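Local coordinates for flagellar biosynthetic protein FliP (PDB 5H72) that probably takes part in the flagellum-specific protein export system as a membrane component of the type III export gate, here represented by its periplasmic domain, at residues Thr16-Gln19 and Glu20-Gln23; Arg24-Thr27 and Arg28-Phe32; Phe32-Asn35 and Glu36-His40; Ile57-Ile60 and Glu61-Pro64. All blocks are in the same frame, centred on the assembly; numbering follows the deposited sequence.

Contact 1 of 4, residues Thr16-Gln19 and Glu20-Gln23; sequences TGYQ and EMFQ
Met21 lays its terminal methyl beside the ring of Tyr18. The methyl CE comes to 3.5 Å from Tyr18 CD1, at the ring edge and near the ring plane. The two side chains run side by side and point the same way. Met21 starts with CG anti to the backbone N (chi1 -175°), then bends at chi2 and chi3, and these bends bring CE round to the tyrosine.

Phe22 follows one residue later, four residues on from Tyr18, where Met21 is three. Its CD2 lies 3.1 Å from Tyr18 O, which approaches the ring obliquely. The same oxygen accepts the bond from Phe22 N at 2.9 Å. Backbone NH and ring of Phe22 both lie close to that oxygen. Pro70 of a second subunit packs on this ring, and Leu74 of that subunit packs on Tyr18. Phe81 of a third subunit packs on Met21. An alanine in place of Phe22 would probably leave Pro70 of the second subunit without its aromatic partner and take the ring away from Tyr18 O, whose backbone bond would remain.

Two more i to i+4 backbone bonds flank it, Met21 N to Gly17 O at 3.1 Å and Gln23 N to Gln19 O at 2.8 Å. Gln19 packs on Leu49 of the second subunit. The arrangement is that of the first turns of an alpha-helix, here helix 17-39, whose apolar side chains serve subunit packing.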
loop_
_atom_site.group_PDB
_atom_site.type_symbol
_atom_site.label_atom_id
_atom_site.label_comp_id
_atom_site.label_asym_id
_atom_site.label_seq_id
_atom_site.Cartn_x
_atom_site.Cartn_y
_atom_site.Cartn_z
ATOM N N THR A 16 1.195 -15.481 18.817
ATOM C CA THR A 16 1.679 -15.994 17.539
ATOM C C THR A 16 0.517 -16.332 16.613
ATOM O O THR A 16 0.714 -16.770 15.477
ATOM C CB THR A 16 2.565 -17.245 17.719
ATOM O OG1 THR A 16 2.618 -17.977 16.488
ATOM C CG2 THR A 16 2.006 -18.147 18.804
ATOM N N GLY A 17 -0.698 -16.129 17.109
ATOM C CA GLY A 17 -1.870 -16.201 16.262
ATOM C C GLY A 17 -1.792 -15.082 15.241
ATOM O O GLY A 17 -2.355 -15.182 14.149
ATOM N N TYR A 18 -1.090 -14.010 15.605
ATOM C CA TYR A 18 -0.839 -12.912 14.682
ATOM C C TYR A 18 -0.112 -13.412 13.443
ATOM O O TYR A 18 -0.338 -12.917 12.346
ATOM C CB TYR A 18 -0.019 -11.807 15.353
ATOM C CG TYR A 18 -0.824 -10.861 16.207
ATOM C CD1 TYR A 18 -2.096 -10.458 15.824
ATOM C CD2 TYR A 18 -0.314 -10.372 17.403
ATOM C CE1 TYR A 18 -2.838 -9.591 16.605
ATOM C CE2 TYR A 18 -1.048 -9.507 18.192
ATOM C CZ TYR A 18 -2.309 -9.122 17.788
ATOM O OH TYR A 18 -3.040 -8.263 18.572
ATOM N N GLN A 19 0.760 -14.400 13.618
ATOM C CA GLN A 19 1.571 -14.868 12.504
ATOM C C GLN A 19 0.769 -15.697 11.500
ATOM O O GLN A 19 0.981 -15.580 10.294
ATOM C CB GLN A 19 2.776 -15.663 13.011
ATOM C CG GLN A 19 4.050 -14.820 13.103
ATOM C CD GLN A 19 4.322 -14.029 11.824
ATOM O OE1 GLN A 19 4.200 -14.554 10.715
ATOM N NE2 GLN A 19 4.685 -12.758 11.974
ATOM N N GLU A 20 -0.144 -16.528 11.993
ATOM C CA GLU A 20 -1.031 -17.281 11.113
ATOM C C GLU A 20 -1.948 -16.321 10.367
ATOM O O GLU A 20 -2.283 -16.523 9.193
ATOM C CB GLU A 20 -1.855 -18.299 11.911
ATOM C CG GLU A 20 -3.259 -18.592 11.354
ATOM C CD GLU A 20 -3.252 -19.462 10.099
ATOM O OE1 GLU A 20 -2.179 -19.611 9.470
ATOM O OE2 GLU A 20 -4.327 -20.003 9.739
ATOM N N MET A 21 -2.338 -15.269 11.071
ATOM C CA MET A 21 -3.202 -14.248 10.520
ATOM C C MET A 21 -2.486 -13.472 9.409
ATOM O O MET A 21 -3.058 -13.209 8.349
ATOM C CB MET A 21 -3.667 -13.318 11.638
ATOM C CG MET A 21 -4.673 -12.294 11.207
ATOM S SD MET A 21 -3.932 -10.662 11.188
ATOM C CE MET A 21 -4.002 -10.214 12.926
ATOM N N PHE A 22 -1.225 -13.128 9.643
ATOM C CA PHE A 22 -0.446 -12.427 8.632
ATOM C C PHE A 22 -0.067 -13.367 7.493
ATOM O O PHE A 22 0.124 -12.933 6.366
ATOM C CB PHE A 22 0.798 -11.791 9.251
ATOM C CG PHE A 22 0.542 -10.439 9.846
ATOM C CD1 PHE A 22 0.169 -9.376 9.034
ATOM C CD2 PHE A 22 0.669 -10.225 11.209
ATOM C CE1 PHE A 22 -0.074 -8.127 9.566
ATOM C CE2 PHE A 22 0.429 -8.973 11.752
ATOM C CZ PHE A 22 0.056 -7.922 10.927
ATOM N N GLN A 23 0.027 -14.658 7.797
ATOM C CA GLN A 23 0.240 -15.672 6.774
ATOM C C GLN A 23 -0.963 -15.770 5.831
ATOM O O GLN A 23 -0.814 -15.960 4.624
ATOM C CB GLN A 23 0.514 -17.026 7.422
ATOM C CG GLN A 23 1.988 -17.406 7.449
ATOM C CD GLN A 23 2.525 -17.783 6.072
ATOM O OE1 GLN A 23 2.950 -16.919 5.295
ATOM N NE2 GLN A 23 2.504 -19.077 5.762
#

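Contact 2 of 4, residues Arg24-Thr27 and Arg28-Phe32; sequences RVNT and RIREF
Arg24 meets the next turn through its backbone, as Arg28 N donates to Arg24 O at 3.0 Å.

Val25 brings in the apolar contact. Its CG1 stands anti to the backbone N (chi1 172°) and meets Ile29 CD1 at 3.7 Å. The side chains cross at a slant. Ile29 CG1 also lies 3.1 Å from Val25 O, and the same oxygen accepts the bond from Ile29 N.

Asn26 runs beside Arg30, pointing the same way. Its ND2 is 3.8 Å from Arg30 CD, with the amide and guanidinium planes 39° apart. Backbone supports the pair as well, since Arg30 N donates to Asn26 O at 2.9 Å. The polar ends share a partner: Asn65 bonds both Asn26 OD1 and Arg30 NH1, while Arg30 NH2 bonds Ala63 O.

Thr27 lies alongside Glu31, with CG2 3.7 Å from Glu31 OE2. Its OG1 is hydrogen-bonded to Gln23 O. Glu31 uses OE1 for a salt bridge with Arg28. Arg28 NH2 donates to Glu31 OE1 at 2.9 Å; OE1 lies near the guanidinium plane and receives the bond on its anti lone pair. Arg28 NH1 forms salt bridges with Glu76 and Glu36 of the third subunit.

The buried Arg28 thus has carboxylates from two chains around it. They probably balance its charge, and Glu31 is likely to steady the guanidinium group for the subunit interface.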
loop_
_atom_site.group_PDB
_atom_site.type_symbol
_atom_site.label_atom_id
_atom_site.label_comp_id
_atom_site.label_asym_id
_atom_site.label_seq_id
_atom_site.Cartn_x
_atom_site.Cartn_y
_atom_site.Cartn_z
ATOM N N ARG A 24 -2.157 -15.641 6.393
ATOM C CA ARG A 24 -3.358 -15.590 5.585
ATOM C C ARG A 24 -3.331 -14.373 4.671
ATOM O O ARG A 24 -3.672 -14.474 3.484
ATOM C CB ARG A 24 -4.606 -15.555 6.463
ATOM C CG ARG A 24 -4.830 -16.807 7.293
ATOM C CD ARG A 24 -5.285 -17.969 6.446
ATOM N NE ARG A 24 -6.201 -18.820 7.198
ATOM C CZ ARG A 24 -7.379 -19.236 6.745
ATOM N NH1 ARG A 24 -7.789 -18.887 5.532
ATOM N NH2 ARG A 24 -8.147 -20.006 7.505
ATOM N N VAL A 25 -2.921 -13.228 5.221
ATOM C CA VAL A 25 -2.891 -11.983 4.457
ATOM C C VAL A 25 -1.778 -12.027 3.413
ATOM O O VAL A 25 -1.945 -11.515 2.309
ATOM C CB VAL A 25 -2.732 -10.744 5.384
ATOM C CG1 VAL A 25 -2.495 -9.479 4.579
ATOM C CG2 VAL A 25 -3.963 -10.590 6.263
ATOM N N ASN A 26 -0.659 -12.666 3.741
ATOM C CA ASN A 26 0.420 -12.856 2.768
ATOM C C ASN A 26 -0.055 -13.705 1.583
ATOM O O ASN A 26 0.193 -13.367 0.422
ATOM C CB ASN A 26 1.649 -13.497 3.434
ATOM C CG ASN A 26 2.791 -13.771 2.446
ATOM O OD1 ASN A 26 3.431 -12.847 1.944
ATOM N ND2 ASN A 26 3.062 -15.048 2.188
ATOM N N THR A 27 -0.759 -14.792 1.883
ATOM C CA THR A 27 -1.265 -15.689 0.852
ATOM C C THR A 27 -2.248 -14.954 -0.051
ATOM O O THR A 27 -2.167 -15.050 -1.275
ATOM C CB THR A 27 -1.945 -16.930 1.462
ATOM O OG1 THR A 27 -0.986 -17.666 2.231
ATOM C CG2 THR A 27 -2.500 -17.829 0.377
ATOM N N ARG A 28 -3.158 -14.197 0.550
ATOM C CA ARG A 28 -4.139 -13.434 -0.214
ATOM C C ARG A 28 -3.457 -12.445 -1.163
ATOM O O ARG A 28 -3.815 -12.330 -2.326
ATOM C CB ARG A 28 -5.090 -12.700 0.732
ATOM C CG ARG A 28 -6.089 -11.785 0.055
ATOM C CD ARG A 28 -7.372 -12.510 -0.373
ATOM N NE ARG A 28 -7.171 -13.496 -1.436
ATOM C CZ ARG A 28 -7.251 -13.230 -2.740
ATOM N NH1 ARG A 28 -7.513 -11.997 -3.159
ATOM N NH2 ARG A 28 -7.072 -14.199 -3.629
ATOM N N ILE A 29 -2.444 -11.752 -0.666
ATOM C CA ILE A 29 -1.747 -10.749 -1.467
ATOM C C ILE A 29 -0.948 -11.408 -2.588
ATOM O O ILE A 29 -0.951 -10.919 -3.712
ATOM C CB ILE A 29 -0.832 -9.875 -0.588
ATOM C CG1 ILE A 29 -1.691 -9.077 0.393
ATOM C CG2 ILE A 29 -0.012 -8.927 -1.437
ATOM C CD1 ILE A 29 -0.895 -8.330 1.437
ATOM N N ARG A 30 -0.281 -12.525 -2.294
ATOM C CA ARG A 30 0.400 -13.286 -3.346
ATOM C C ARG A 30 -0.573 -13.701 -4.434
ATOM O O ARG A 30 -0.289 -13.537 -5.620
ATOM C CB ARG A 30 1.085 -14.530 -2.779
ATOM C CG ARG A 30 2.377 -14.229 -2.033
ATOM C CD ARG A 30 3.052 -15.514 -1.588
ATOM N NE ARG A 30 3.437 -16.360 -2.713
ATOM C CZ ARG A 30 4.582 -16.236 -3.378
ATOM N NH1 ARG A 30 5.455 -15.301 -3.036
ATOM N NH2 ARG A 30 4.861 -17.046 -4.385
ATOM N N GLU A 31 -1.728 -14.217 -4.020
ATOM C CA GLU A 31 -2.744 -14.694 -4.966
ATOM C C GLU A 31 -3.268 -13.590 -5.888
ATOM O O GLU A 31 -3.466 -13.840 -7.074
ATOM C CB GLU A 31 -3.922 -15.347 -4.218
ATOM C CG GLU A 31 -3.627 -16.748 -3.675
ATOM C CD GLU A 31 -4.821 -17.379 -2.939
ATOM O OE1 GLU A 31 -5.874 -16.710 -2.795
ATOM O OE2 GLU A 31 -4.705 -18.554 -2.504
ATOM N N PHE A 32 -3.480 -12.373 -5.381
ATOM C CA PHE A 32 -3.991 -11.340 -6.281
ATOM C C PHE A 32 -2.861 -10.717 -7.110
ATOM O O PHE A 32 -3.099 -10.297 -8.237
ATOM C CB PHE A 32 -4.859 -10.279 -5.530
ATOM C CG PHE A 32 -4.116 -9.155 -4.850
ATOM C CD1 PHE A 32 -3.402 -8.206 -5.572
ATOM C CD2 PHE A 32 -4.241 -8.978 -3.479
ATOM C CE1 PHE A 32 -2.756 -7.161 -4.940
ATOM C CE2 PHE A 32 -3.602 -7.918 -2.830
ATOM C CZ PHE A 32 -2.855 -7.010 -3.566
#

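Contact 3 of 4, residues Phe32-Asn35 and Glu36-His40; sequences FMIN and ELKNH
Asn35 and Asn39 cross at a slant one turn apart near the C-terminal end of the alpha-helix 17-39. Their amide planes stand 85° apart. Asn35 OD1 lies 2.9 Å from Asn39 ND2, but the angle is poor and the pair is not a hydrogen bond. The real link is in the backbone, where Asn39 N donates to Asn35 O at 2.9 Å. A leucine in place of Asn35 would probably keep that bond but leave the amide of Asn39 without its polar neighbour.

The carbonyls of Phe32, Met33 and Ile34 are satisfied in the same way, by the amides of Glu36, Leu37 and Lys38. Glu36 OE1 forms a salt bridge with Arg28 of the third subunit. This probably offsets the nearby like charge of Glu76 in its own chain. Lys38 NZ pairs with Glu61 in the loop before helix 65-80.

Met33 and Leu37, both buried, pack on Leu68 of helix 65-80. Lys38 is extended beyond CG (chi3 -178°), which carries its aliphatic part alongside Ile34, where CE comes to 4.0 Å from Ile34 CG2.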
loop_
_atom_site.group_PDB
_atom_site.type_symbol
_atom_site.label_atom_id
_atom_site.label_comp_id
_atom_site.label_asym_id
_atom_site.label_seq_id
_atom_site.Cartn_x
_atom_site.Cartn_y
_atom_site.Cartn_z
ATOM N N PHE A 32 -3.480 -12.373 -5.381
ATOM C CA PHE A 32 -3.991 -11.340 -6.281
ATOM C C PHE A 32 -2.861 -10.717 -7.110
ATOM O O PHE A 32 -3.099 -10.297 -8.237
ATOM C CB PHE A 32 -4.859 -10.279 -5.530
ATOM C CG PHE A 32 -4.116 -9.155 -4.850
ATOM C CD1 PHE A 32 -3.402 -8.206 -5.572
ATOM C CD2 PHE A 32 -4.241 -8.978 -3.479
ATOM C CE1 PHE A 32 -2.756 -7.161 -4.940
ATOM C CE2 PHE A 32 -3.602 -7.918 -2.830
ATOM C CZ PHE A 32 -2.855 -7.010 -3.566
ATOM N N MET A 33 -1.638 -10.692 -6.589
ATOM C CA MET A 33 -0.508 -10.260 -7.405
ATOM C C MET A 33 -0.340 -11.222 -8.575
ATOM O O MET A 33 -0.248 -10.801 -9.734
ATOM C CB MET A 33 0.783 -10.182 -6.577
ATOM C CG MET A 33 0.816 -9.008 -5.610
ATOM S SD MET A 33 2.434 -8.679 -4.877
ATOM C CE MET A 33 2.793 -10.229 -4.053
ATOM N N ILE A 34 -0.333 -12.513 -8.266
ATOM C CA ILE A 34 -0.212 -13.539 -9.291
ATOM C C ILE A 34 -1.354 -13.456 -10.311
ATOM O O ILE A 34 -1.123 -13.513 -11.518
ATOM C CB ILE A 34 -0.157 -14.937 -8.652
ATOM C CG1 ILE A 34 1.212 -15.147 -8.004
ATOM C CG2 ILE A 34 -0.433 -16.024 -9.683
ATOM C CD1 ILE A 34 1.277 -16.331 -7.072
ATOM N N ASN A 35 -2.580 -13.292 -9.832
ATOM C CA ASN A 35 -3.735 -13.187 -10.724
ATOM C C ASN A 35 -3.635 -11.981 -11.656
ATOM O O ASN A 35 -3.929 -12.088 -12.845
ATOM C CB ASN A 35 -5.019 -13.115 -9.911
ATOM C CG ASN A 35 -6.265 -13.106 -10.778
ATOM O OD1 ASN A 35 -7.003 -12.126 -10.809
ATOM N ND2 ASN A 35 -6.509 -14.205 -11.481
ATOM N N GLU A 36 -3.206 -10.838 -11.115
ATOM C CA GLU A 36 -3.024 -9.616 -11.903
ATOM C C GLU A 36 -1.968 -9.824 -12.983
ATOM O O GLU A 36 -2.118 -9.354 -14.109
ATOM C CB GLU A 36 -2.613 -8.437 -11.011
ATOM C CG GLU A 36 -3.772 -7.719 -10.340
ATOM C CD GLU A 36 -4.653 -6.964 -11.333
ATOM O OE1 GLU A 36 -4.165 -6.005 -11.968
ATOM O OE2 GLU A 36 -5.838 -7.331 -11.473
ATOM N N LEU A 37 -0.898 -10.528 -12.624
ATOM C CA LEU A 37 0.198 -10.765 -13.548
ATOM C C LEU A 37 -0.227 -11.691 -14.689
ATOM O O LEU A 37 0.162 -11.486 -15.837
ATOM C CB LEU A 37 1.411 -11.348 -12.807
ATOM C CG LEU A 37 2.259 -10.368 -11.985
ATOM C CD1 LEU A 37 3.152 -11.124 -11.029
ATOM C CD2 LEU A 37 3.100 -9.460 -12.873
ATOM N N LYS A 38 -1.025 -12.707 -14.373
ATOM C CA LYS A 38 -1.495 -13.632 -15.394
ATOM C C LYS A 38 -2.523 -12.964 -16.284
ATOM O O LYS A 38 -2.425 -13.036 -17.506
ATOM C CB LYS A 38 -2.089 -14.897 -14.768
ATOM C CG LYS A 38 -1.047 -15.796 -14.133
ATOM C CD LYS A 38 -1.629 -17.157 -13.791
ATOM C CE LYS A 38 -0.580 -18.033 -13.110
ATOM N NZ LYS A 38 -1.117 -19.381 -12.742
ATOM N N ASN A 39 -3.504 -12.313 -15.672
ATOM C CA ASN A 39 -4.607 -11.740 -16.428
ATOM C C ASN A 39 -4.155 -10.625 -17.372
ATOM O O ASN A 39 -4.820 -10.348 -18.367
ATOM C CB ASN A 39 -5.703 -11.249 -15.475
ATOM C CG ASN A 39 -6.497 -12.411 -14.853
ATOM O OD1 ASN A 39 -6.487 -13.534 -15.371
ATOM N ND2 ASN A 39 -7.190 -12.141 -13.750
ATOM N N HIS A 40 -3.009 -10.016 -17.091
ATOM C CA HIS A 40 -2.454 -9.002 -17.988
ATOM C C HIS A 40 -1.207 -9.509 -18.733
ATOM O O HIS A 40 -0.498 -8.739 -19.369
ATOM C CB HIS A 40 -2.133 -7.726 -17.212
ATOM C CG HIS A 40 -3.333 -7.093 -16.571
ATOM N ND1 HIS A 40 -4.310 -6.449 -17.296
ATOM C CD2 HIS A 40 -3.711 -7.014 -15.276
ATOM C CE1 HIS A 40 -5.241 -5.993 -16.476
ATOM N NE2 HIS A 40 -4.902 -6.327 -15.240
#

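Contact 4 of 4, residues Ile57-Ile60 and Glu61-Pro64; sequences IAKI and EEAP
A short 3-10 segment in the loop between helices 43-52 and 65-80 holds this contact together. Glu62 N donates to Lys59 O at 2.9 Å, and Ala63 N donates to Ile60 O at 3.1 Å. Both are i to i+3 bonds. In each the donor sits above the carbonyl plane.

The side chain of Glu62, extended beyond CG (chi2 164°), reaches back to Ala58. There OE1 accepts a bond from Ala58 N at 2.9 Å, on its syn side but 29° out of the carboxylate plane. A side-chain to main-chain bond of this kind bridges four residues, from Ala58 to Glu62, and starts just ahead of the 3-10 segment. The other oxygen, OE2, lies 3.6 Å from Lys59 CG, where the two side chains cross.

Lys59 also meets Glu61, whose OE1 comes to 3.4 Å from Lys59 CB. Glu61 OE2 has its stronger partner in Lys38, with which it forms a salt bridge. Lys59 NZ is 4.9 Å from Glu62 OE2, not in contact, though the opposite charges probably attract weakly.

On the apolar side, Ile57 CD1 reaches Ala63 CB at 4.0 Å. Val46 of helix 43-52 packs on Ile57, Ile60 and Ala63 alike, and Ile60 also touches Ile34 of helix 17-39.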
loop_
_atom_site.group_PDB
_atom_site.type_symbol
_atom_site.label_atom_id
_atom_site.label_comp_id
_atom_site.label_asym_id
_atom_site.label_seq_id
_atom_site.Cartn_x
_atom_site.Cartn_y
_atom_site.Cartn_z
ATOM N N ILE A 57 13.237 -20.730 -11.102
ATOM C CA ILE A 57 11.833 -21.103 -10.942
ATOM C C ILE A 57 11.236 -21.620 -12.245
ATOM O O ILE A 57 11.673 -21.230 -13.331
ATOM C CB ILE A 57 10.982 -19.906 -10.436
ATOM C CG1 ILE A 57 11.081 -18.729 -11.404
ATOM C CG2 ILE A 57 11.421 -19.478 -9.048
ATOM C CD1 ILE A 57 10.135 -17.591 -11.090
ATOM N N ALA A 58 10.230 -22.486 -12.134
ATOM C CA ALA A 58 9.517 -23.011 -13.302
ATOM C C ALA A 58 8.190 -22.283 -13.545
ATOM O O ALA A 58 7.724 -22.193 -14.687
ATOM C CB ALA A 58 9.272 -24.505 -13.141
ATOM N N LYS A 59 7.579 -21.779 -12.472
ATOM C CA LYS A 59 6.327 -21.026 -12.580
ATOM C C LYS A 59 6.281 -19.883 -11.569
ATOM O O LYS A 59 6.978 -19.925 -10.552
ATOM C CB LYS A 59 5.134 -21.955 -12.389
ATOM C CG LYS A 59 5.207 -22.818 -11.157
ATOM C CD LYS A 59 4.558 -24.153 -11.463
ATOM C CE LYS A 59 3.851 -24.745 -10.263
ATOM N NZ LYS A 59 3.026 -25.913 -10.697
ATOM N N ILE A 60 5.464 -18.865 -11.837
ATOM C CA ILE A 60 5.541 -17.645 -11.037
ATOM C C ILE A 60 5.069 -17.860 -9.602
ATOM O O ILE A 60 5.424 -17.087 -8.709
ATOM C CB ILE A 60 4.752 -16.480 -11.670
ATOM C CG1 ILE A 60 3.259 -16.782 -11.756
ATOM C CG2 ILE A 60 5.312 -16.149 -13.052
ATOM C CD1 ILE A 60 2.448 -15.582 -12.205
ATOM N N GLU A 61 4.318 -18.928 -9.358
ATOM C CA GLU A 61 3.903 -19.216 -7.988
ATOM C C GLU A 61 5.079 -19.608 -7.106
ATOM O O GLU A 61 4.939 -19.674 -5.893
ATOM C CB GLU A 61 2.851 -20.323 -7.948
ATOM C CG GLU A 61 1.534 -19.971 -8.627
ATOM C CD GLU A 61 1.571 -20.229 -10.121
ATOM O OE1 GLU A 61 2.675 -20.420 -10.664
ATOM O OE2 GLU A 61 0.494 -20.251 -10.752
ATOM N N GLU A 62 6.232 -19.876 -7.707
ATOM C CA GLU A 62 7.415 -20.240 -6.925
ATOM C C GLU A 62 8.331 -19.035 -6.665
ATOM O O GLU A 62 9.320 -19.148 -5.950
ATOM C CB GLU A 62 8.198 -21.352 -7.629
ATOM C CG GLU A 62 7.370 -22.591 -7.963
ATOM C CD GLU A 62 8.049 -23.503 -8.985
ATOM O OE1 GLU A 62 9.071 -23.091 -9.587
ATOM O OE2 GLU A 62 7.558 -24.638 -9.187
ATOM N N ALA A 63 8.014 -17.885 -7.247
ATOM C CA ALA A 63 8.818 -16.698 -6.994
ATOM C C ALA A 63 8.580 -16.182 -5.577
ATOM O O ALA A 63 7.434 -16.052 -5.142
ATOM C CB ALA A 63 8.514 -15.616 -8.005
ATOM N N PRO A 64 9.667 -15.908 -4.848
ATOM C CA PRO A 64 9.558 -15.280 -3.526
ATOM C C PRO A 64 9.046 -13.842 -3.651
ATOM O O PRO A 64 9.073 -13.263 -4.741
ATOM C CB PRO A 64 10.998 -15.316 -2.998
ATOM C CG PRO A 64 11.840 -15.294 -4.245
ATOM C CD PRO A 64 11.069 -16.115 -5.251
#

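From the N terminus, contacts 1, 2 and 3 follow one another along helix 17-39. Contacts 1 and 2 adjoin in sequence, and contacts 2 and 3 share Phe32. Each spans neighbouring turns; none closes a long loop, and none nests within or crosses another. Contact 4 comes later, in the loop between helices 43-52 and 65-80, and closes a short turn there. The fold brings it back to the first helix. Arg30 of contact 2 reaches Ala63, and Lys38 of contact 3 pairs with Glu61 while Ile34 packs on Ile60. Contact 1 does not touch contact 4, about 11 Å away between nearest atoms, and faces neighbouring subunits.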